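Local coordinates for uncharacterized protein YLR021W (PDB 2Z5B) that acts with its partner Poc4 as a heterodimeric chaperone of 20S proteasome assembly, facilitating formation of the alpha-ring, at residues Met1-Phe6 with Tyr28-His33; Leu40-Asn45 with Leu141-Ser146; Glu47-Tyr52 with Met145-Trp150; Tyr52-Lys57 with Ser93-Val98. One frame throughout, in Å; residues are numbered along the deposited sequence.

Contact 1 of 4, residues Met1-Phe6 with Tyr28-His33; sequences MISYEF and YVQATH
Ser3 and Gln30 meet through their polar ends: Gln30 NE2 donates to Ser3 OG over 2.8 Å in a nearly straight bond (173°) that lies in the amide plane. The other N-H of the same nitrogen goes to Thr32 OG1, with Gln30 NE2 and Thr32 OG1 3.0 Å apart, so both amide hydrogens are spent along one face of the sheet. A bend at chi2 (-80°) brings NE2 within reach of Ser3 across the pair and of Thr32 on its own strand. On the other face, the ring of Tyr4 reaches His33, its CE2 standing 3.5 Å above the centre of the imidazole; the two planes are inclined at 43°, an oblique pairing. Tyr4 CD2 also has Ala31 O at the ring edge.

Between these two faces, strand 3-6 runs antiparallel to strand 28-33. Tyr4 pairs with Ala31 and Phe6 with Val29 through two backbone bonds each, for example Ala31 N to Tyr4 O at 2.8 Å, while Glu5 and Gln30 form the non-hydrogen-bonded pair between them. Further out, Gln30 OE1 accepts from Gln41 NE2 on strand 38-44, and Met176 of helix 162-176 packs on Tyr4, Val29 and Ala31. Without the amide, as with an alanine here, Ser3 OG and Thr32 OG1 would probably lose their shared donor and Gln41 NE2 an acceptor. The chemistry divides by face: hydrogen-bonding side chains where Ser3, Glu5 and Tyr28 meet Thr8 of the Protein YPL144W chain, and aromatic and aliphatic packing toward the chain's own helices.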
# COMPACT_ATOMS: atom_id res chain seq x y z
N MET B 1 -2.73 0.88 -12.62
CA MET B 1 -3.50 1.77 -13.54
C MET B 1 -4.78 2.29 -12.87
O MET B 1 -5.06 3.49 -12.95
CB MET B 1 -3.79 1.05 -14.87
CG MET B 1 -4.83 1.73 -15.80
SD MET B 1 -4.60 3.50 -16.14
CE MET B 1 -3.04 3.50 -17.05
N ILE B 2 -5.52 1.42 -12.20
CA ILE B 2 -6.73 1.87 -11.50
C ILE B 2 -6.49 2.14 -10.01
O ILE B 2 -6.14 1.25 -9.24
CB ILE B 2 -7.93 0.93 -11.71
CG1 ILE B 2 -8.22 0.76 -13.20
CG2 ILE B 2 -9.18 1.48 -11.01
CD1 ILE B 2 -8.68 -0.64 -13.60
N SER B 3 -6.66 3.39 -9.62
CA SER B 3 -6.52 3.79 -8.22
C SER B 3 -7.92 4.05 -7.67
O SER B 3 -8.80 4.55 -8.39
CB SER B 3 -5.64 5.02 -8.10
OG SER B 3 -5.48 5.42 -6.75
N TYR B 4 -8.13 3.63 -6.42
CA TYR B 4 -9.33 3.97 -5.65
C TYR B 4 -8.89 4.83 -4.48
O TYR B 4 -7.79 4.64 -3.95
CB TYR B 4 -10.02 2.71 -5.13
CG TYR B 4 -10.36 1.71 -6.21
CD1 TYR B 4 -11.58 1.77 -6.89
CD2 TYR B 4 -9.45 0.70 -6.56
CE1 TYR B 4 -11.89 0.85 -7.89
CE2 TYR B 4 -9.75 -0.21 -7.55
CZ TYR B 4 -10.96 -0.13 -8.21
OH TYR B 4 -11.25 -1.05 -9.21
N GLU B 5 -9.71 5.80 -4.10
CA GLU B 5 -9.36 6.68 -2.97
C GLU B 5 -10.58 7.32 -2.32
O GLU B 5 -11.65 7.40 -2.93
CB GLU B 5 -8.37 7.77 -3.40
CG GLU B 5 -9.04 8.95 -4.08
CD GLU B 5 -8.07 10.00 -4.59
OE1 GLU B 5 -6.99 10.19 -3.99
OE2 GLU B 5 -8.42 10.65 -5.60
N PHE B 6 -10.39 7.79 -1.09
CA PHE B 6 -11.46 8.41 -0.28
C PHE B 6 -10.79 9.26 0.77
O PHE B 6 -9.88 8.80 1.48
CB PHE B 6 -12.33 7.35 0.39
CG PHE B 6 -13.64 7.88 0.96
CD1 PHE B 6 -14.76 8.00 0.15
CD2 PHE B 6 -13.74 8.23 2.31
CE1 PHE B 6 -15.98 8.49 0.67
CE2 PHE B 6 -14.95 8.69 2.85
CZ PHE B 6 -16.07 8.83 2.01
N TYR B 28 -7.26 9.45 5.08
CA TYR B 28 -7.11 9.21 3.64
C TYR B 28 -6.89 7.74 3.35
O TYR B 28 -5.99 7.11 3.89
CB TYR B 28 -5.97 10.04 3.05
CG TYR B 28 -5.78 9.80 1.56
CD1 TYR B 28 -6.68 10.33 0.63
CD2 TYR B 28 -4.72 9.02 1.09
CE1 TYR B 28 -6.52 10.09 -0.74
CE2 TYR B 28 -4.55 8.78 -0.26
CZ TYR B 28 -5.46 9.31 -1.16
OH TYR B 28 -5.30 9.07 -2.50
N VAL B 29 -7.76 7.20 2.51
CA VAL B 29 -7.68 5.82 2.12
C VAL B 29 -7.42 5.77 0.63
O VAL B 29 -7.98 6.57 -0.15
CB VAL B 29 -8.93 5.05 2.53
CG1 VAL B 29 -8.79 3.61 2.17
CG2 VAL B 29 -9.14 5.17 4.06
N GLN B 30 -6.54 4.86 0.23
CA GLN B 30 -6.29 4.62 -1.20
C GLN B 30 -5.97 3.15 -1.40
O GLN B 30 -5.39 2.48 -0.50
CB GLN B 30 -5.17 5.52 -1.73
CG GLN B 30 -4.91 5.41 -3.27
CD GLN B 30 -4.07 4.21 -3.67
OE1 GLN B 30 -3.39 3.60 -2.83
NE2 GLN B 30 -4.11 3.84 -4.94
N ALA B 31 -6.38 2.61 -2.54
CA ALA B 31 -6.13 1.22 -2.84
C ALA B 31 -5.79 1.01 -4.30
O ALA B 31 -6.44 1.58 -5.21
CB ALA B 31 -7.32 0.37 -2.44
N THR B 32 -4.76 0.20 -4.52
CA THR B 32 -4.43 -0.31 -5.85
C THR B 32 -4.66 -1.82 -5.84
O THR B 32 -4.24 -2.51 -4.92
CB THR B 32 -2.96 -0.00 -6.21
OG1 THR B 32 -2.64 1.33 -5.82
CG2 THR B 32 -2.74 -0.14 -7.73
N HIS B 33 -5.34 -2.32 -6.88
CA HIS B 33 -5.70 -3.74 -6.97
C HIS B 33 -4.79 -4.40 -7.98
O HIS B 33 -4.60 -3.87 -9.08
CB HIS B 33 -7.15 -3.90 -7.44
CG HIS B 33 -8.17 -3.43 -6.43
ND1 HIS B 33 -9.45 -3.95 -6.39
CD2 HIS B 33 -8.10 -2.51 -5.45
CE1 HIS B 33 -10.13 -3.36 -5.41
NE2 HIS B 33 -9.33 -2.49 -4.82

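Contact 2 of 4, residues Leu40-Asn45 with Leu141-Ser146; sequences LQIRLN and LLISMS
Strands 40-44 and 141-145 run parallel as neighbours, their axes 4.7 Å apart and inclined at 12°, with Leu40 beside Ile143, Gln41 beside Ser144 and Ile42 beside Met145. Four backbone bonds zigzag between them: Leu40 N to Leu142 O, Ser144 N to Leu40 O, Ile42 N to Ser144 O, and Ser146 N to Ile42 O.

On the apolar face, the side chains of Ile42 and Met145 lie side by side and point the same way. Ile42 CD1 and Met145 CE come to 3.4 Å, tighter than normal carbon contact, and Ile42 CD1 also meets Ile143 CG2 at 4.0 Å. The chi3 of Met145 (-32°) folds CE back toward Ile42 CB. Leu40 adds its CB against Leu141 CD1 at 4.1 Å. Past the bonded pairs, Leu44 CB rests on Ser146 OG, a hydroxyl that itself accepts from Lys148 N.

The opposite face is polar. Arg43 grips Gln41 side-on, Arg43 NE and NH2 both donating to Gln41 OE1, each over 2.8 Å, with OE1 close to the guanidinium plane; two donors on one oxygen tie the ends of the two side chains together and limit their rotation. Gln41 OE1 also bonds Ser42 OG of the Protein YPL144W chain, and Ser144 OG bonds Tyr62 OH of that chain. Ile116 of helix 109-124 covers Leu40, Ile42 and Leu141. These central strands therefore present hydrocarbon to the helical layer and a hydrogen-bonding surface to the heterodimer partner, where the arginine's charge is probably stabilised by neutral oxygens: Gln41 OE1, Gly46 O and Pro40 O of the Protein YPL144W chain.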
# COMPACT_ATOMS: atom_id res chain seq x y z
N LEU B 40 -3.57 -1.53 0.17
CA LEU B 40 -4.41 -0.52 0.81
C LEU B 40 -3.60 0.41 1.69
O LEU B 40 -2.79 -0.05 2.52
CB LEU B 40 -5.51 -1.20 1.66
CG LEU B 40 -6.45 -0.28 2.45
CD1 LEU B 40 -7.34 0.52 1.50
CD2 LEU B 40 -7.32 -1.13 3.39
N GLN B 41 -3.80 1.72 1.50
CA GLN B 41 -3.22 2.75 2.36
C GLN B 41 -4.30 3.30 3.26
O GLN B 41 -5.40 3.61 2.79
CB GLN B 41 -2.66 3.93 1.56
CG GLN B 41 -1.42 3.63 0.74
CD GLN B 41 -0.94 4.88 0.06
OE1 GLN B 41 -0.21 5.68 0.66
NE2 GLN B 41 -1.34 5.06 -1.18
N ILE B 42 -3.99 3.43 4.55
CA ILE B 42 -4.86 4.19 5.46
C ILE B 42 -4.03 5.22 6.22
O ILE B 42 -3.34 4.88 7.19
CB ILE B 42 -5.63 3.31 6.46
CG1 ILE B 42 -6.21 2.06 5.77
CG2 ILE B 42 -6.74 4.14 7.10
CD1 ILE B 42 -6.75 1.02 6.71
N ARG B 43 -4.10 6.46 5.79
CA ARG B 43 -3.25 7.50 6.33
C ARG B 43 -3.99 8.45 7.26
O ARG B 43 -5.12 8.85 6.98
CB ARG B 43 -2.62 8.30 5.20
CG ARG B 43 -1.65 7.49 4.34
CD ARG B 43 -0.95 8.43 3.42
NE ARG B 43 -0.07 7.76 2.46
CZ ARG B 43 1.08 8.28 2.04
NH1 ARG B 43 1.52 9.43 2.55
NH2 ARG B 43 1.82 7.62 1.14
N LEU B 44 -3.31 8.85 8.33
CA LEU B 44 -3.85 9.82 9.29
C LEU B 44 -2.99 11.05 9.21
O LEU B 44 -1.79 11.00 9.51
CB LEU B 44 -3.83 9.25 10.72
CG LEU B 44 -4.42 10.15 11.84
CD1 LEU B 44 -5.80 10.64 11.47
CD2 LEU B 44 -4.46 9.41 13.16
N ASN B 45 -3.60 12.16 8.79
CA ASN B 45 -2.88 13.39 8.47
C ASN B 45 -1.68 13.13 7.54
O ASN B 45 -0.61 13.71 7.71
CB ASN B 45 -2.44 14.13 9.75
CG ASN B 45 -3.61 14.82 10.47
OD1 ASN B 45 -3.50 15.17 11.65
ND2 ASN B 45 -4.71 15.03 9.77
N LEU B 141 -3.91 -9.37 1.10
CA LEU B 141 -4.07 -7.93 1.29
C LEU B 141 -2.89 -7.38 2.05
O LEU B 141 -2.55 -7.83 3.15
CB LEU B 141 -5.39 -7.63 2.02
CG LEU B 141 -5.85 -6.22 2.41
CD1 LEU B 141 -5.88 -5.22 1.25
CD2 LEU B 141 -7.22 -6.30 3.07
N LEU B 142 -2.26 -6.37 1.45
CA LEU B 142 -1.17 -5.64 2.08
C LEU B 142 -1.72 -4.30 2.55
O LEU B 142 -2.30 -3.54 1.76
CB LEU B 142 -0.04 -5.48 1.04
CG LEU B 142 1.46 -5.37 1.35
CD1 LEU B 142 1.91 -6.26 2.47
CD2 LEU B 142 2.25 -5.70 0.07
N ILE B 143 -1.60 -4.03 3.86
CA ILE B 143 -2.17 -2.80 4.45
C ILE B 143 -1.07 -1.95 5.05
O ILE B 143 -0.38 -2.38 5.98
CB ILE B 143 -3.28 -3.07 5.53
CG1 ILE B 143 -4.38 -3.97 4.95
CG2 ILE B 143 -3.87 -1.74 6.03
CD1 ILE B 143 -5.40 -4.52 5.99
N SER B 144 -0.90 -0.75 4.53
CA SER B 144 -0.01 0.22 5.13
C SER B 144 -0.87 1.28 5.80
O SER B 144 -1.76 1.85 5.17
CB SER B 144 0.92 0.85 4.09
OG SER B 144 1.79 -0.11 3.52
N MET B 145 -0.61 1.54 7.07
CA MET B 145 -1.46 2.46 7.82
C MET B 145 -0.73 3.22 8.93
O MET B 145 0.38 2.85 9.31
CB MET B 145 -2.69 1.73 8.37
CG MET B 145 -2.41 0.56 9.32
SD MET B 145 -3.95 -0.32 9.77
CE MET B 145 -5.11 1.02 9.72
N SER B 146 -1.37 4.28 9.42
CA SER B 146 -0.91 4.99 10.62
C SER B 146 -1.39 4.25 11.87
O SER B 146 -2.59 4.08 12.06
CB SER B 146 -1.45 6.41 10.64
OG SER B 146 -1.28 7.03 11.92

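Contact 3 of 4, residues Glu47-Tyr52 with Met145-Trp150; sequences EMDSTY and MSSKIW
A classic beta bulge joins the start of strand 50-56 to the end of strand 140-145: Asp49 and Ser50 both face Met145, and their two backbone nitrogens converge on Met145 O. Ser50 N approaches Met145 O at 2.9 Å nearly in line with the carbonyl, whereas Asp49 N, 3.0 Å from Met145 O, comes from well above its plane. Met145 N returns a bond to Ser50 O, completing the antiparallel hydrogen-bonded pair.

The extra residue of the bulge puts the Asp49 carboxylate against the turn that follows the strand. Asp49 OD2 takes the hydroxyl proton of Ser147 OG on its syn lone pair, at 2.6 Å, and Asp49 OD1 receives Ser147 N at 2.9 Å on the syn side, 30° out of the plane. Ser50 OG donates to Asp49 OD1 at 2.7 Å from the other face of the carboxylate. With chi1 at 66°, CG sits between the backbone N and carbonyl carbon of Asp49, which swings both oxygens over to Ser147. Three donors thus hold the group and fix its rotation, as would suit a charged carboxylate. Were the carboxylate lost to an alanine, Ser147 N and the two serine hydroxyls would probably be left without their common acceptor. An ST turn at Ser146 begins this bend, and Glu47 O lies 3.4 Å from Ser146 CB.

Met145 CG meets the edge of the Tyr52 ring, 4.4 Å from Tyr52 CE2. Tyr52 packs in turn on Val109 and Cys113 of helix 109-124, while Met48 touches Gln41 of strand 38-44, Ser144 of strand 140-145 and Ser42 of the Protein YPL144W chain.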
# COMPACT_ATOMS: atom_id res chain seq x y z
N GLU B 47 0.13 10.61 7.35
CA GLU B 47 1.12 9.73 7.96
C GLU B 47 0.75 8.26 7.84
O GLU B 47 -0.42 7.90 7.81
CB GLU B 47 1.39 10.10 9.43
CG GLU B 47 1.91 11.51 9.57
CD GLU B 47 2.19 11.91 11.02
OE1 GLU B 47 2.19 11.03 11.90
OE2 GLU B 47 2.43 13.13 11.24
N MET B 48 1.78 7.43 7.81
CA MET B 48 1.66 6.00 7.58
C MET B 48 2.97 5.39 8.07
O MET B 48 4.04 5.76 7.57
CB MET B 48 1.49 5.75 6.08
CG MET B 48 1.20 4.35 5.69
SD MET B 48 0.43 4.37 4.07
CE MET B 48 1.84 4.40 2.97
N ASP B 49 2.90 4.47 9.03
CA ASP B 49 4.11 4.01 9.73
C ASP B 49 4.17 2.49 9.95
O ASP B 49 5.15 1.97 10.47
CB ASP B 49 4.23 4.74 11.08
CG ASP B 49 3.10 4.38 12.06
OD1 ASP B 49 2.29 3.48 11.76
OD2 ASP B 49 3.03 5.00 13.14
N SER B 50 3.11 1.79 9.57
CA SER B 50 3.04 0.34 9.76
C SER B 50 2.59 -0.35 8.48
O SER B 50 1.95 0.27 7.64
CB SER B 50 2.07 0.00 10.91
OG SER B 50 2.32 0.82 12.04
N THR B 51 2.95 -1.62 8.33
CA THR B 51 2.48 -2.41 7.19
C THR B 51 2.27 -3.85 7.62
O THR B 51 3.12 -4.43 8.32
CB THR B 51 3.46 -2.35 5.97
OG1 THR B 51 3.52 -1.01 5.46
CG2 THR B 51 3.01 -3.28 4.85
N TYR B 52 1.14 -4.41 7.20
CA TYR B 52 0.76 -5.78 7.53
C TYR B 52 0.34 -6.53 6.30
O TYR B 52 -0.30 -5.97 5.40
CB TYR B 52 -0.38 -5.79 8.56
CG TYR B 52 -0.06 -4.96 9.78
CD1 TYR B 52 0.70 -5.47 10.83
CD2 TYR B 52 -0.48 -3.63 9.85
CE1 TYR B 52 1.03 -4.67 11.94
CE2 TYR B 52 -0.18 -2.84 10.95
CZ TYR B 52 0.56 -3.37 11.99
OH TYR B 52 0.85 -2.55 13.06
N MET B 145 -0.61 1.54 7.07
CA MET B 145 -1.46 2.46 7.82
C MET B 145 -0.73 3.22 8.93
O MET B 145 0.38 2.85 9.31
CB MET B 145 -2.69 1.73 8.37
CG MET B 145 -2.41 0.56 9.32
SD MET B 145 -3.95 -0.32 9.77
CE MET B 145 -5.11 1.02 9.72
N SER B 146 -1.37 4.28 9.42
CA SER B 146 -0.91 4.99 10.62
C SER B 146 -1.39 4.25 11.87
O SER B 146 -2.59 4.08 12.06
CB SER B 146 -1.45 6.41 10.64
OG SER B 146 -1.28 7.03 11.92
N SER B 147 -0.44 3.82 12.71
CA SER B 147 -0.76 3.21 14.01
C SER B 147 -1.50 4.18 14.94
O SER B 147 -2.12 3.75 15.92
CB SER B 147 0.54 2.74 14.68
OG SER B 147 1.41 3.84 14.88
N LYS B 148 -1.42 5.47 14.65
CA LYS B 148 -2.03 6.51 15.49
C LYS B 148 -3.54 6.65 15.31
O LYS B 148 -4.19 7.40 16.05
CB LYS B 148 -1.33 7.85 15.26
CG LYS B 148 0.18 7.80 15.50
CD LYS B 148 0.67 8.98 16.32
CE LYS B 148 0.62 8.70 17.82
NZ LYS B 148 1.61 7.66 18.26
N ILE B 149 -4.11 5.94 14.33
CA ILE B 149 -5.56 5.86 14.18
C ILE B 149 -6.17 5.03 15.32
O ILE B 149 -7.30 5.26 15.74
CB ILE B 149 -5.98 5.21 12.82
CG1 ILE B 149 -5.34 5.94 11.64
CG2 ILE B 149 -7.51 5.22 12.66
CD1 ILE B 149 -5.43 5.19 10.34
N TRP B 150 -5.39 4.07 15.82
CA TRP B 150 -5.88 3.09 16.77
C TRP B 150 -5.30 3.32 18.17
O TRP B 150 -4.95 4.45 18.51
CB TRP B 150 -5.52 1.69 16.28
CG TRP B 150 -5.83 1.53 14.81
CD1 TRP B 150 -4.93 1.45 13.78
CD2 TRP B 150 -7.13 1.47 14.21
NE1 TRP B 150 -5.59 1.33 12.59
CE2 TRP B 150 -6.94 1.34 12.82
CE3 TRP B 150 -8.44 1.51 14.72
CZ2 TRP B 150 -8.01 1.25 11.93
CZ3 TRP B 150 -9.50 1.42 13.83
CH2 TRP B 150 -9.28 1.29 12.45

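Contact 4 of 4, residues Tyr52-Lys57 with Ser93-Val98; sequences YEVSSK and SDYQVV
Strands 52-56 and 95-98 pair antiparallel, their axes 4.5 Å apart at 163°, with Glu53-Val98 and Ser55-Gln96 as hydrogen-bonded pairs and Val54-Val97 as the non-hydrogen-bonded pair between them. The ladder has two bonds at each of the former pairs, such as Gln96 N to Ser55 O at 2.7 Å, and is extended by Lys57 N donating to Asp94 O at 3.0 Å after the strand proper has ended.

Val54 lies at the middle of one face. Its CG1 touches both Tyr95 CB (3.8 Å) and Val97 CG2 (4.0 Å); it and Val97 stand side by side, pointing the same way, while Tyr95 slants across it. CG1 is the branch anti to the backbone N (chi1 -161°), which brings it to both neighbours. Tyr52 CB adds a looser contact to Val97 CG1 at 4.2 Å. Tyr95 CD2 also rests against the Ser56 backbone, 3.7 Å from Ser56 CA.

Across the other face, the Lys57 side chain bends at chi2 and chi4 and passes over the second strand at about a right angle to Gln96. Lys57 CE lies 3.7 Å from Gln96 CB, so the aliphatic part of the lysine carries the touch.

Strand 95-99 is outermost in this chain's sheet, and strand 50-56 separates it from strand 140-145, whose Ile143 packs on Val54. Helix 109-124 lies over the tyrosine face, with Val109 against Tyr52 and Arg121 against Tyr95 and Ser56; on the reverse, Glu53 forms a salt bridge with Lys100 and touches Leu89 of the Protein YPL144W chain.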
# COMPACT_ATOMS: atom_id res chain seq x y z
N TYR B 52 1.14 -4.41 7.20
CA TYR B 52 0.76 -5.78 7.53
C TYR B 52 0.34 -6.53 6.30
O TYR B 52 -0.30 -5.97 5.40
CB TYR B 52 -0.38 -5.79 8.56
CG TYR B 52 -0.06 -4.96 9.78
CD1 TYR B 52 0.70 -5.47 10.83
CD2 TYR B 52 -0.48 -3.63 9.85
CE1 TYR B 52 1.03 -4.67 11.94
CE2 TYR B 52 -0.18 -2.84 10.95
CZ TYR B 52 0.56 -3.37 11.99
OH TYR B 52 0.85 -2.55 13.06
N GLU B 53 0.70 -7.80 6.25
CA GLU B 53 0.21 -8.69 5.22
C GLU B 53 -0.85 -9.60 5.82
O GLU B 53 -0.61 -10.29 6.82
CB GLU B 53 1.38 -9.49 4.61
CG GLU B 53 0.98 -10.32 3.40
CD GLU B 53 2.16 -10.88 2.63
OE1 GLU B 53 3.18 -11.27 3.25
OE2 GLU B 53 2.06 -10.94 1.39
N VAL B 54 -2.04 -9.55 5.23
CA VAL B 54 -3.18 -10.37 5.64
C VAL B 54 -3.47 -11.40 4.55
O VAL B 54 -3.80 -11.05 3.42
CB VAL B 54 -4.43 -9.48 5.95
CG1 VAL B 54 -5.44 -10.24 6.82
CG2 VAL B 54 -4.02 -8.18 6.63
N SER B 55 -3.31 -12.68 4.89
CA SER B 55 -3.60 -13.77 3.94
C SER B 55 -4.47 -14.86 4.57
O SER B 55 -4.38 -15.13 5.77
CB SER B 55 -2.31 -14.37 3.36
OG SER B 55 -1.49 -14.90 4.38
N SER B 56 -5.30 -15.49 3.75
CA SER B 56 -6.25 -16.49 4.22
C SER B 56 -5.59 -17.82 4.55
O SER B 56 -4.74 -18.30 3.80
CB SER B 56 -7.38 -16.70 3.20
OG SER B 56 -6.86 -17.15 1.96
N LYS B 57 -5.99 -18.40 5.68
CA LYS B 57 -5.56 -19.74 6.08
C LYS B 57 -6.24 -20.81 5.21
O LYS B 57 -7.44 -21.09 5.39
CB LYS B 57 -5.88 -19.98 7.56
CG LYS B 57 -4.69 -19.96 8.51
CD LYS B 57 -4.22 -18.55 8.83
CE LYS B 57 -3.29 -18.54 10.04
NZ LYS B 57 -2.03 -19.33 9.83
N SER B 93 -13.64 -18.03 8.76
CA SER B 93 -12.79 -17.20 7.93
C SER B 93 -11.59 -16.72 8.73
O SER B 93 -11.61 -15.62 9.28
CB SER B 93 -13.58 -15.99 7.43
OG SER B 93 -13.68 -15.02 8.46
N ASP B 94 -10.55 -17.54 8.78
CA ASP B 94 -9.34 -17.18 9.51
C ASP B 94 -8.23 -16.68 8.61
O ASP B 94 -8.10 -17.13 7.47
CB ASP B 94 -8.85 -18.35 10.36
CG ASP B 94 -9.73 -18.58 11.57
OD1 ASP B 94 -10.07 -17.60 12.26
OD2 ASP B 94 -10.07 -19.76 11.81
N TYR B 95 -7.45 -15.73 9.12
CA TYR B 95 -6.35 -15.13 8.39
C TYR B 95 -5.06 -15.16 9.20
O TYR B 95 -5.07 -15.30 10.44
CB TYR B 95 -6.67 -13.68 8.00
CG TYR B 95 -7.87 -13.54 7.09
CD1 TYR B 95 -9.16 -13.54 7.62
CD2 TYR B 95 -7.72 -13.42 5.72
CE1 TYR B 95 -10.27 -13.43 6.81
CE2 TYR B 95 -8.83 -13.30 4.89
CZ TYR B 95 -10.10 -13.31 5.45
OH TYR B 95 -11.20 -13.19 4.66
N GLN B 96 -3.96 -15.06 8.48
CA GLN B 96 -2.64 -14.87 9.05
C GLN B 96 -2.30 -13.39 8.86
O GLN B 96 -2.32 -12.89 7.73
CB GLN B 96 -1.64 -15.77 8.31
CG GLN B 96 -0.21 -15.73 8.82
CD GLN B 96 0.76 -16.52 7.94
OE1 GLN B 96 1.24 -17.58 8.33
NE2 GLN B 96 1.05 -15.99 6.75
N VAL B 97 -2.04 -12.69 9.96
CA VAL B 97 -1.59 -11.30 9.91
C VAL B 97 -0.10 -11.22 10.23
O VAL B 97 0.32 -11.53 11.35
CB VAL B 97 -2.39 -10.38 10.87
CG1 VAL B 97 -1.83 -8.95 10.83
CG2 VAL B 97 -3.87 -10.40 10.51
N VAL B 98 0.68 -10.80 9.25
CA VAL B 98 2.13 -10.66 9.42
C VAL B 98 2.52 -9.18 9.39
O VAL B 98 2.19 -8.46 8.45
CB VAL B 98 2.92 -11.45 8.35
CG1 VAL B 98 4.44 -11.30 8.56
CG2 VAL B 98 2.55 -12.91 8.38

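How the contacts relate
All four contacts belong to one mixed six-stranded sheet, in the order 3-9, 26-33, 38-44, 140-145, 50-56, 95-99. Contact 1 closes before the others open and forms one margin; contact 2, its centre about 11 Å away, joins the two central strands and is linked to contact 1 by the pairing of strands 26-33 and 38-44. Contact 3, centred about 6 Å from contact 2, shares Met145 and Ser146 with it. The sequence spanned by contacts 2 and 3 encloses contact 4, the other margin, about 21 Å from contact 1 between centres. The late strand 140-145 thus ties distant sequence into one platform, with helices on one face and Protein YPL144W on the other.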